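Local coordinates for protein alpha-1,4-endofucoidanase (PDB 6DLH) that hydrolyses internal alpha-1,4-fucosidic linkages of fucoidan as a retaining endo-acting enzyme of glycoside hydrolase family 107, its catalytic domain followed by immunoglobulin-like domains, at residues G58-I63 with V120-S125; V96-I101 with V126-L131; P52-N57 with Q162-D167. All coordinates share one frame; numbering follows the deposited sequence.

Interaction 1 (G58-I63 with V120-S125)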
loop_
_atom_site.group_PDB
_atom_site.type_symbol
_atom_site.label_atom_id
_atom_site.label_comp_id
_atom_site.label_asym_id
_atom_site.label_seq_id
_atom_site.Cartn_x
_atom_site.Cartn_y
_atom_site.Cartn_z
ATOM N N GLY A 58 -4.140 3.479 11.126
ATOM C CA GLY A 58 -5.331 3.194 10.341
ATOM C C GLY A 58 -5.298 3.762 8.921
ATOM O O GLY A 58 -6.123 3.377 8.093
ATOM N N ASN A 59 -4.353 4.672 8.647
ATOM C CA ASN A 59 -4.253 5.358 7.365
ATOM C C ASN A 59 -4.346 4.398 6.174
ATOM O O ASN A 59 -4.967 4.743 5.178
ATOM C CB ASN A 59 -3.010 6.246 7.271
ATOM C CG ASN A 59 -3.059 7.482 8.147
ATOM O OD1 ASN A 59 -4.127 7.932 8.551
ATOM N ND2 ASN A 59 -1.901 8.063 8.422
ATOM N N ILE A 60 -3.751 3.200 6.272
ATOM C CA ILE A 60 -3.614 2.303 5.129
ATOM C C ILE A 60 -4.863 1.440 4.941
ATOM O O ILE A 60 -5.039 0.811 3.898
ATOM C CB ILE A 60 -2.330 1.443 5.225
ATOM C CG1 ILE A 60 -1.992 0.735 3.909
ATOM C CG2 ILE A 60 -2.415 0.453 6.377
ATOM C CD1 ILE A 60 -1.645 1.669 2.768
ATOM N N GLU A 61 -5.722 1.387 5.963
ATOM C CA GLU A 61 -6.937 0.590 5.889
ATOM C C GLU A 61 -7.778 1.035 4.692
ATOM O O GLU A 61 -8.056 2.223 4.530
ATOM C CB GLU A 61 -7.708 0.708 7.203
ATOM C CG GLU A 61 -7.134 -0.167 8.302
ATOM C CD GLU A 61 -7.406 0.294 9.724
ATOM O OE1 GLU A 61 -7.899 1.431 9.903
ATOM O OE2 GLU A 61 -7.097 -0.481 10.648
ATOM N N GLY A 62 -8.146 0.068 3.843
ATOM C CA GLY A 62 -9.079 0.309 2.751
ATOM C C GLY A 62 -8.418 0.798 1.459
ATOM O O GLY A 62 -9.107 1.021 0.467
ATOM N N ILE A 63 -7.088 0.957 1.469
ATOM C CA ILE A 63 -6.371 1.483 0.318
ATOM C C ILE A 63 -6.238 0.367 -0.712
ATOM O O ILE A 63 -6.026 -0.785 -0.342
ATOM C CB ILE A 63 -5.016 2.095 0.737
ATOM C CG1 ILE A 63 -5.215 3.355 1.592
ATOM C CG2 ILE A 63 -4.109 2.347 -0.468
ATOM C CD1 ILE A 63 -6.051 4.446 0.941
ATOM N N VAL A 120 0.899 0.702 14.032
ATOM C CA VAL A 120 1.834 0.641 12.919
ATOM C C VAL A 120 1.532 -0.583 12.064
ATOM O O VAL A 120 2.396 -1.068 11.337
ATOM C CB VAL A 120 3.314 0.688 13.359
ATOM C CG1 VAL A 120 3.746 2.081 13.786
ATOM C CG2 VAL A 120 3.664 -0.345 14.420
ATOM N N ALA A 121 0.296 -1.076 12.172
ATOM C CA ALA A 121 -0.252 -2.009 11.204
ATOM C C ALA A 121 -1.724 -1.673 10.980
ATOM O O ALA A 121 -2.300 -0.882 11.726
ATOM C CB ALA A 121 -0.055 -3.434 11.665
ATOM N N PRO A 122 -2.368 -2.218 9.923
ATOM C CA PRO A 122 -3.827 -2.168 9.817
ATOM C C PRO A 122 -4.436 -3.157 10.811
ATOM O O PRO A 122 -3.954 -4.285 10.938
ATOM C CB PRO A 122 -4.070 -2.627 8.372
ATOM C CG PRO A 122 -2.902 -3.547 8.075
ATOM C CD PRO A 122 -1.732 -2.903 8.785
ATOM N N ARG A 123 -5.497 -2.721 11.507
ATOM C CA ARG A 123 -6.183 -3.545 12.497
ATOM C C ARG A 123 -6.734 -4.795 11.817
ATOM O O ARG A 123 -7.434 -4.703 10.810
ATOM C CB ARG A 123 -7.301 -2.757 13.189
ATOM C CG ARG A 123 -6.834 -1.555 13.996
ATOM C CD ARG A 123 -7.993 -0.645 14.349
ATOM N NE ARG A 123 -8.266 0.382 13.351
ATOM C CZ ARG A 123 -8.425 1.681 13.608
ATOM N NH1 ARG A 123 -8.397 2.129 14.851
ATOM N NH2 ARG A 123 -8.629 2.532 12.616
ATOM N N GLU A 124 -6.403 -5.962 12.377
ATOM C CA GLU A 124 -6.707 -7.250 11.768
ATOM C C GLU A 124 -8.204 -7.385 11.491
ATOM O O GLU A 124 -8.608 -8.134 10.603
ATOM C CB GLU A 124 -6.223 -8.381 12.679
ATOM C CG GLU A 124 -5.492 -9.490 11.941
ATOM C CD GLU A 124 -6.346 -10.442 11.123
ATOM O OE1 GLU A 124 -7.525 -10.626 11.471
ATOM O OE2 GLU A 124 -5.825 -11.008 10.143
ATOM N N SER A 125 -9.029 -6.659 12.253
ATOM C CA SER A 125 -10.473 -6.809 12.155
ATOM C C SER A 125 -11.048 -5.880 11.083
ATOM O O SER A 125 -12.227 -5.975 10.745
ATOM C CB SER A 125 -11.138 -6.613 13.505
ATOM O OG SER A 125 -10.920 -5.299 14.001
#

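Interaction 2 (V96-I101 with V126-L131)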
loop_
_atom_site.group_PDB
_atom_site.type_symbol
_atom_site.label_atom_id
_atom_site.label_comp_id
_atom_site.label_asym_id
_atom_site.label_seq_id
_atom_site.Cartn_x
_atom_site.Cartn_y
_atom_site.Cartn_z
ATOM N N VAL A 96 1.932 -2.509 6.407
ATOM C CA VAL A 96 0.703 -2.343 5.644
ATOM C C VAL A 96 -0.119 -3.631 5.682
ATOM O O VAL A 96 -1.131 -3.733 4.996
ATOM C CB VAL A 96 0.978 -1.897 4.192
ATOM C CG1 VAL A 96 1.722 -0.579 4.135
ATOM C CG2 VAL A 96 1.700 -2.962 3.380
ATOM N N ALA A 97 0.333 -4.618 6.469
ATOM C CA ALA A 97 -0.361 -5.889 6.605
ATOM C C ALA A 97 -0.541 -6.209 8.086
ATOM O O ALA A 97 0.333 -5.891 8.890
ATOM C CB ALA A 97 0.395 -6.980 5.890
ATOM N N PRO A 98 -1.668 -6.834 8.503
ATOM C CA PRO A 98 -1.977 -6.982 9.926
ATOM C C PRO A 98 -1.209 -8.131 10.580
ATOM O O PRO A 98 -1.015 -9.187 9.973
ATOM C CB PRO A 98 -3.486 -7.270 9.905
ATOM C CG PRO A 98 -3.697 -8.030 8.610
ATOM C CD PRO A 98 -2.696 -7.437 7.638
ATOM N N HIS A 99 -0.778 -7.896 11.826
ATOM C CA HIS A 99 -0.085 -8.892 12.629
ATOM C C HIS A 99 -0.505 -8.755 14.092
ATOM O O HIS A 99 -0.499 -7.652 14.643
ATOM C CB HIS A 99 1.440 -8.780 12.453
ATOM C CG HIS A 99 2.168 -10.039 12.784
ATOM N ND1 HIS A 99 2.542 -10.361 14.077
ATOM C CD2 HIS A 99 2.570 -11.069 12.004
ATOM C CE1 HIS A 99 3.147 -11.533 14.072
ATOM N NE2 HIS A 99 3.176 -11.992 12.811
ATOM N N PRO A 100 -0.881 -9.877 14.753
ATOM C CA PRO A 100 -1.284 -9.869 16.164
ATOM C C PRO A 100 -0.305 -9.152 17.093
ATOM O O PRO A 100 -0.707 -8.300 17.887
ATOM C CB PRO A 100 -1.301 -11.365 16.523
ATOM C CG PRO A 100 -1.619 -12.066 15.219
ATOM C CD PRO A 100 -0.952 -11.222 14.154
ATOM N N ILE A 101 0.983 -9.504 16.972
ATOM C CA ILE A 101 2.039 -8.963 17.816
ATOM C C ILE A 101 2.142 -7.450 17.622
ATOM O O ILE A 101 2.210 -6.708 18.601
ATOM C CB ILE A 101 3.380 -9.686 17.568
ATOM C CG1 ILE A 101 3.219 -11.211 17.602
ATOM C CG2 ILE A 101 4.443 -9.206 18.548
ATOM C CD1 ILE A 101 4.487 -11.987 17.311
ATOM N N VAL A 126 -10.200 -4.998 10.540
ATOM C CA VAL A 126 -10.641 -3.968 9.611
ATOM C C VAL A 126 -10.254 -4.343 8.182
ATOM O O VAL A 126 -11.127 -4.504 7.334
ATOM C CB VAL A 126 -10.116 -2.578 10.011
ATOM C CG1 VAL A 126 -10.573 -1.499 9.041
ATOM C CG2 VAL A 126 -10.509 -2.222 11.434
ATOM N N ASP A 127 -8.948 -4.491 7.918
ATOM C CA ASP A 127 -8.495 -4.669 6.545
ATOM C C ASP A 127 -7.096 -5.279 6.482
ATOM O O ASP A 127 -6.228 -4.952 7.293
ATOM C CB ASP A 127 -8.516 -3.331 5.801
ATOM C CG ASP A 127 -8.447 -3.468 4.292
ATOM O OD1 ASP A 127 -9.022 -4.442 3.762
ATOM O OD2 ASP A 127 -7.827 -2.596 3.663
ATOM N N ASP A 128 -6.896 -6.157 5.489
ATOM C CA ASP A 128 -5.570 -6.533 5.020
ATOM C C ASP A 128 -5.330 -5.924 3.634
ATOM O O ASP A 128 -5.582 -6.574 2.619
ATOM C CB ASP A 128 -5.381 -8.054 4.995
ATOM C CG ASP A 128 -3.956 -8.460 4.652
ATOM O OD1 ASP A 128 -3.131 -7.554 4.392
ATOM O OD2 ASP A 128 -3.672 -9.673 4.651
ATOM N N PRO A 129 -4.831 -4.669 3.537
ATOM C CA PRO A 129 -4.581 -4.030 2.239
ATOM C C PRO A 129 -3.603 -4.783 1.336
ATOM O O PRO A 129 -3.817 -4.880 0.131
ATOM C CB PRO A 129 -4.015 -2.653 2.604
ATOM C CG PRO A 129 -4.469 -2.421 4.029
ATOM C CD PRO A 129 -4.499 -3.792 4.669
ATOM N N LEU A 130 -2.549 -5.351 1.927
ATOM C CA LEU A 130 -1.530 -6.047 1.158
ATOM C C LEU A 130 -2.130 -7.235 0.409
ATOM O O LEU A 130 -1.841 -7.417 -0.774
ATOM C CB LEU A 130 -0.387 -6.476 2.084
ATOM C CG LEU A 130 0.828 -7.096 1.395
ATOM C CD1 LEU A 130 1.396 -6.166 0.330
ATOM C CD2 LEU A 130 1.900 -7.459 2.411
ATOM N N LEU A 131 -2.960 -8.037 1.090
ATOM C CA LEU A 131 -3.572 -9.196 0.455
ATOM C C LEU A 131 -4.422 -8.746 -0.729
ATOM O O LEU A 131 -4.488 -9.431 -1.753
ATOM C CB LEU A 131 -4.427 -9.969 1.467
ATOM C CG LEU A 131 -5.149 -11.203 0.917
ATOM C CD1 LEU A 131 -4.171 -12.205 0.321
ATOM C CD2 LEU A 131 -6.009 -11.868 1.987
#

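Interaction 3 (P52-N57 with Q162-D167)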
loop_
_atom_site.group_PDB
_atom_site.type_symbol
_atom_site.label_atom_id
_atom_site.label_comp_id
_atom_site.label_asym_id
_atom_site.label_seq_id
_atom_site.Cartn_x
_atom_site.Cartn_y
_atom_site.Cartn_z
ATOM N N PRO A 52 2.499 3.994 -1.290
ATOM C CA PRO A 52 1.872 5.064 -0.510
ATOM C C PRO A 52 2.716 5.391 0.718
ATOM O O PRO A 52 3.545 4.582 1.150
ATOM C CB PRO A 52 0.514 4.483 -0.083
ATOM C CG PRO A 52 0.350 3.229 -0.919
ATOM C CD PRO A 52 1.753 2.732 -1.220
ATOM N N GLU A 53 2.492 6.587 1.269
ATOM C CA GLU A 53 3.270 7.049 2.404
ATOM C C GLU A 53 2.354 7.339 3.593
ATOM O O GLU A 53 1.150 7.539 3.426
ATOM C CB GLU A 53 4.080 8.283 2.015
ATOM C CG GLU A 53 5.190 7.970 1.025
ATOM C CD GLU A 53 6.026 9.168 0.621
ATOM O OE1 GLU A 53 6.134 10.106 1.436
ATOM O OE2 GLU A 53 6.563 9.162 -0.508
ATOM N N ARG A 54 2.971 7.376 4.783
ATOM C CA ARG A 54 2.332 7.679 6.058
ATOM C C ARG A 54 1.181 6.704 6.278
ATOM O O ARG A 54 0.024 7.087 6.208
ATOM C CB ARG A 54 1.942 9.162 6.120
ATOM C CG ARG A 54 3.078 10.094 5.725
ATOM C CD ARG A 54 2.884 11.585 5.962
ATOM N NE ARG A 54 2.870 11.937 7.380
ATOM C CZ ARG A 54 3.941 12.024 8.171
ATOM N NH1 ARG A 54 5.160 11.858 7.682
ATOM N NH2 ARG A 54 3.783 12.274 9.460
ATOM N N THR A 55 1.519 5.432 6.512
ATOM C CA THR A 55 0.551 4.352 6.424
ATOM C C THR A 55 -0.030 4.005 7.792
ATOM O O THR A 55 -0.944 3.190 7.873
ATOM C CB THR A 55 1.183 3.077 5.851
ATOM O OG1 THR A 55 2.178 2.651 6.782
ATOM C CG2 THR A 55 1.788 3.270 4.476
ATOM N N PHE A 56 0.507 4.630 8.849
ATOM C CA PHE A 56 0.272 4.254 10.236
ATOM C C PHE A 56 -1.107 4.723 10.710
ATOM O O PHE A 56 -1.731 5.572 10.079
ATOM C CB PHE A 56 1.347 4.899 11.115
ATOM C CG PHE A 56 1.640 6.334 10.753
ATOM C CD1 PHE A 56 0.708 7.337 10.994
ATOM C CD2 PHE A 56 2.835 6.681 10.142
ATOM C CE1 PHE A 56 0.970 8.654 10.639
ATOM C CE2 PHE A 56 3.099 7.998 9.795
ATOM C CZ PHE A 56 2.169 8.985 10.044
ATOM N N ASN A 57 -1.549 4.162 11.846
ATOM C CA ASN A 57 -2.667 4.669 12.633
ATOM C C ASN A 57 -3.960 4.606 11.827
ATOM O O ASN A 57 -4.737 5.559 11.832
ATOM C CB ASN A 57 -2.405 6.074 13.180
ATOM C CG ASN A 57 -1.275 6.106 14.187
ATOM O OD1 ASN A 57 -1.023 5.119 14.884
ATOM N ND2 ASN A 57 -0.577 7.229 14.251
ATOM N N GLN A 162 9.308 9.452 17.248
ATOM C CA GLN A 162 8.370 9.550 16.140
ATOM C C GLN A 162 6.971 9.867 16.667
ATOM O O GLN A 162 6.313 9.011 17.252
ATOM C CB GLN A 162 8.415 8.280 15.288
ATOM C CG GLN A 162 9.820 7.864 14.861
ATOM C CD GLN A 162 10.636 8.975 14.240
ATOM O OE1 GLN A 162 10.130 9.830 13.512
ATOM N NE2 GLN A 162 11.927 8.969 14.532
ATOM N N ALA A 163 6.522 11.101 16.410
ATOM C CA ALA A 163 5.340 11.684 17.028
ATOM C C ALA A 163 4.040 11.056 16.520
ATOM O O ALA A 163 2.966 11.600 16.779
ATOM C CB ALA A 163 5.347 13.180 16.813
ATOM N N ASP A 164 4.128 9.916 15.817
ATOM C CA ASP A 164 2.943 9.216 15.338
ATOM C C ASP A 164 2.899 7.803 15.913
ATOM O O ASP A 164 1.828 7.217 16.046
ATOM C CB ASP A 164 2.829 9.249 13.809
ATOM C CG ASP A 164 2.397 10.603 13.272
ATOM O OD1 ASP A 164 3.278 11.380 12.845
ATOM O OD2 ASP A 164 1.184 10.875 13.287
ATOM N N TYR A 165 4.079 7.265 16.237
ATOM C CA TYR A 165 4.213 5.986 16.917
ATOM C C TYR A 165 5.298 6.124 17.987
ATOM O O TYR A 165 6.257 5.351 18.006
ATOM C CB TYR A 165 4.459 4.856 15.907
ATOM C CG TYR A 165 5.349 5.233 14.747
ATOM C CD1 TYR A 165 4.849 5.948 13.666
ATOM C CD2 TYR A 165 6.696 4.893 14.730
ATOM C CE1 TYR A 165 5.658 6.322 12.604
ATOM C CE2 TYR A 165 7.517 5.255 13.672
ATOM C CZ TYR A 165 6.997 5.972 12.607
ATOM O OH TYR A 165 7.791 6.349 11.562
ATOM N N PRO A 166 5.152 7.088 18.933
ATOM C CA PRO A 166 6.251 7.523 19.802
ATOM C C PRO A 166 7.043 6.452 20.549
ATOM O O PRO A 166 8.230 6.646 20.793
ATOM C CB PRO A 166 5.578 8.489 20.793
ATOM C CG PRO A 166 4.387 9.014 20.032
ATOM C CD PRO A 166 3.908 7.824 19.225
ATOM N N ASP A 167 6.403 5.328 20.893
ATOM C CA ASP A 167 7.089 4.330 21.704
ATOM C C ASP A 167 6.787 2.906 21.243
ATOM O O ASP A 167 6.823 1.980 22.051
ATOM C CB ASP A 167 6.865 4.545 23.208
ATOM C CG ASP A 167 5.516 5.143 23.577
ATOM O OD1 ASP A 167 4.495 4.460 23.364
ATOM O OD2 ASP A 167 5.500 6.294 24.072
#

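Interaction 1 (G58-I63 with V120-S125)
Glu61 and Arg123 meet across two irregular chain segments whose closest CA atoms, those of Gly58 and Pro122, are 5.6 Å apart, and 58-63 folds through a type I turn (Gly58 to Glu61) that overlaps a type II turn (Ile60 to Ile63). The first turn points Glu61 at the other segment, and its carboxylate meets Arg123 in a side-on salt bridge. Arg123 NH2 reaches Glu61 OE1 at 3.0 Å and Arg123 NE reaches Glu61 OE2 at 3.1 Å, both on syn lone pairs, with the two flat groups only 17° from coplanar. A bend at chi3 (-89°) brings the NE/NH2 edge of Arg123 round to the carboxylate, and the main chain adds a third bond: Arg123 N donates to the anti lone pair of Glu61 OE2 at 2.9 Å. Three bonds from one residue thus fix the carboxylate against rotation. Beside this polar grip, Pro122 CB packs on Glu61 CG and, at 4.0 Å, on Ile60 CG2; Pro129 of helix 129-139 touches both Ile60 and Pro122. The bidentate carboxylate-guanidinium pair here joins two connections of the parallel-stranded catalytic domain: the loop between strand 46-49 and helix 66-71, and the loop leading into helix 129-139.

Interaction 2 (V96-I101 with V126-L131)
Val96, Pro98 and Leu130 bury the most surface in this contact, which has no hydrogen bond across it and is built from close van der Waals packing around the start of helix 129-139. Val96 contributes through its backbone as well as its side chain: its carbonyl oxygen lies against the Pro129 ring, with Val96 O 3.4 Å from Pro129 CD, while its CG2 branch approaches Leu130 CB. Leu130 reaches toward Ala97, whose methyl group touches both Leu130 and, at a different side, Asp128 OD1; Ala97 CB is 3.8 Å from Leu130 CD2. With CG of Leu130 trans to its own N (chi1 -174°), the branched end extends along the side of this methyl group.

Pro98 packs on Asp128. Its ring meets the side chain of Asp128 at about a right angle, and Pro98 CD comes within 3.3 Å of Asp128 OD1. That same oxygen turns back to its own helix, accepting a weak but nearly straight bond from Leu131 N (3.3 Å, 167°). The second oxygen, OD2, is held by the hydroxyl of Tyr216 on helix 198-216, so each oxygen has a partner, the one on OD1 weak. Without the carboxylate, as with an alanine here, the Leu131 amide would probably lose its weak capping acceptor and the Tyr216 hydroxyl its mate, and a gap would open beside the Pro98 ring.

Asp128 is thus the N-cap of helix 129-139, followed by proline in the first turn. The contact therefore sets a side-chain N-cap against a proline-containing loop that runs into helix 100-104, at the start of the helix that leads on to strand 143-149 in the parallel sheet.

Interaction 3 (P52-N57 with Q162-D167)
Asn57 ties the two loops together through the one hydrogen bond between them: its ND2 donates to the backbone carbonyl Asp164 O at 3.0 Å, almost straight at 172°. The acceptor lies close to the plane of the asparagine amide, whereas the donor is tilted from the carbonyl plane. Asn57 OD1 accepts from the backbone of Leu119, so both ends of the amide are engaged and its rotation is set.

A looser ionic link runs beside it. Arg54 NH2 stands 3.5 Å from Asp164 OD1, a salt bridge with the guanidinium and carboxylate planes steeply inclined at 77°, while Arg54 NE is committed to Glu390. Asp164 thus probably feels the arginine's charge while its side chain lies on an aromatic ring.

These are connections that follow the first and third strands in sequence, 46-49 and 143-149, of the parallel sheet in the catalytic domain; the contact packs loops of separate beta-alpha units on one another.

The packing centres on Phe56. Asp164 CB sits over one ring face in a CH-pi contact, 3.9 Å from the centroid of the Phe56 ring, and the carboxylate continues across that face roughly parallel to it. The backbone of Arg54 backs the opposite face. With its CG between the backbone N and the carbonyl carbon (chi1 43°), Phe56 sets its ring face against Asp164. Farther round, Phe56 CD2 meets Tyr165 CE1 at 3.8 Å, the rings inclined obliquely, and the tyrosine hydroxyl bonds to Ile90 O.

How the interactions relate
The three contacts use separate residues yet touch one another. Interactions 1 and 2, with centres about 6 Å apart, alternate along the chain and meet at a buried charge: Gly62 N probably donates to Asp127 OD2 at 2.7 Å, and this aspartate also pairs with Arg64 and Lys553. Interaction 3 joins segments that bracket both others in sequence; its centre is about 12 Å from that of interaction 1, and a probable hydrogen bond from Asn59 ND2 to Arg54 O (3.1 Å) links them. Between interactions 2 and 3, Val96 touches Thr55. All three lie away from the calcium sites, although the Asp127 side chain is about 6 Å from a bound sodium ion.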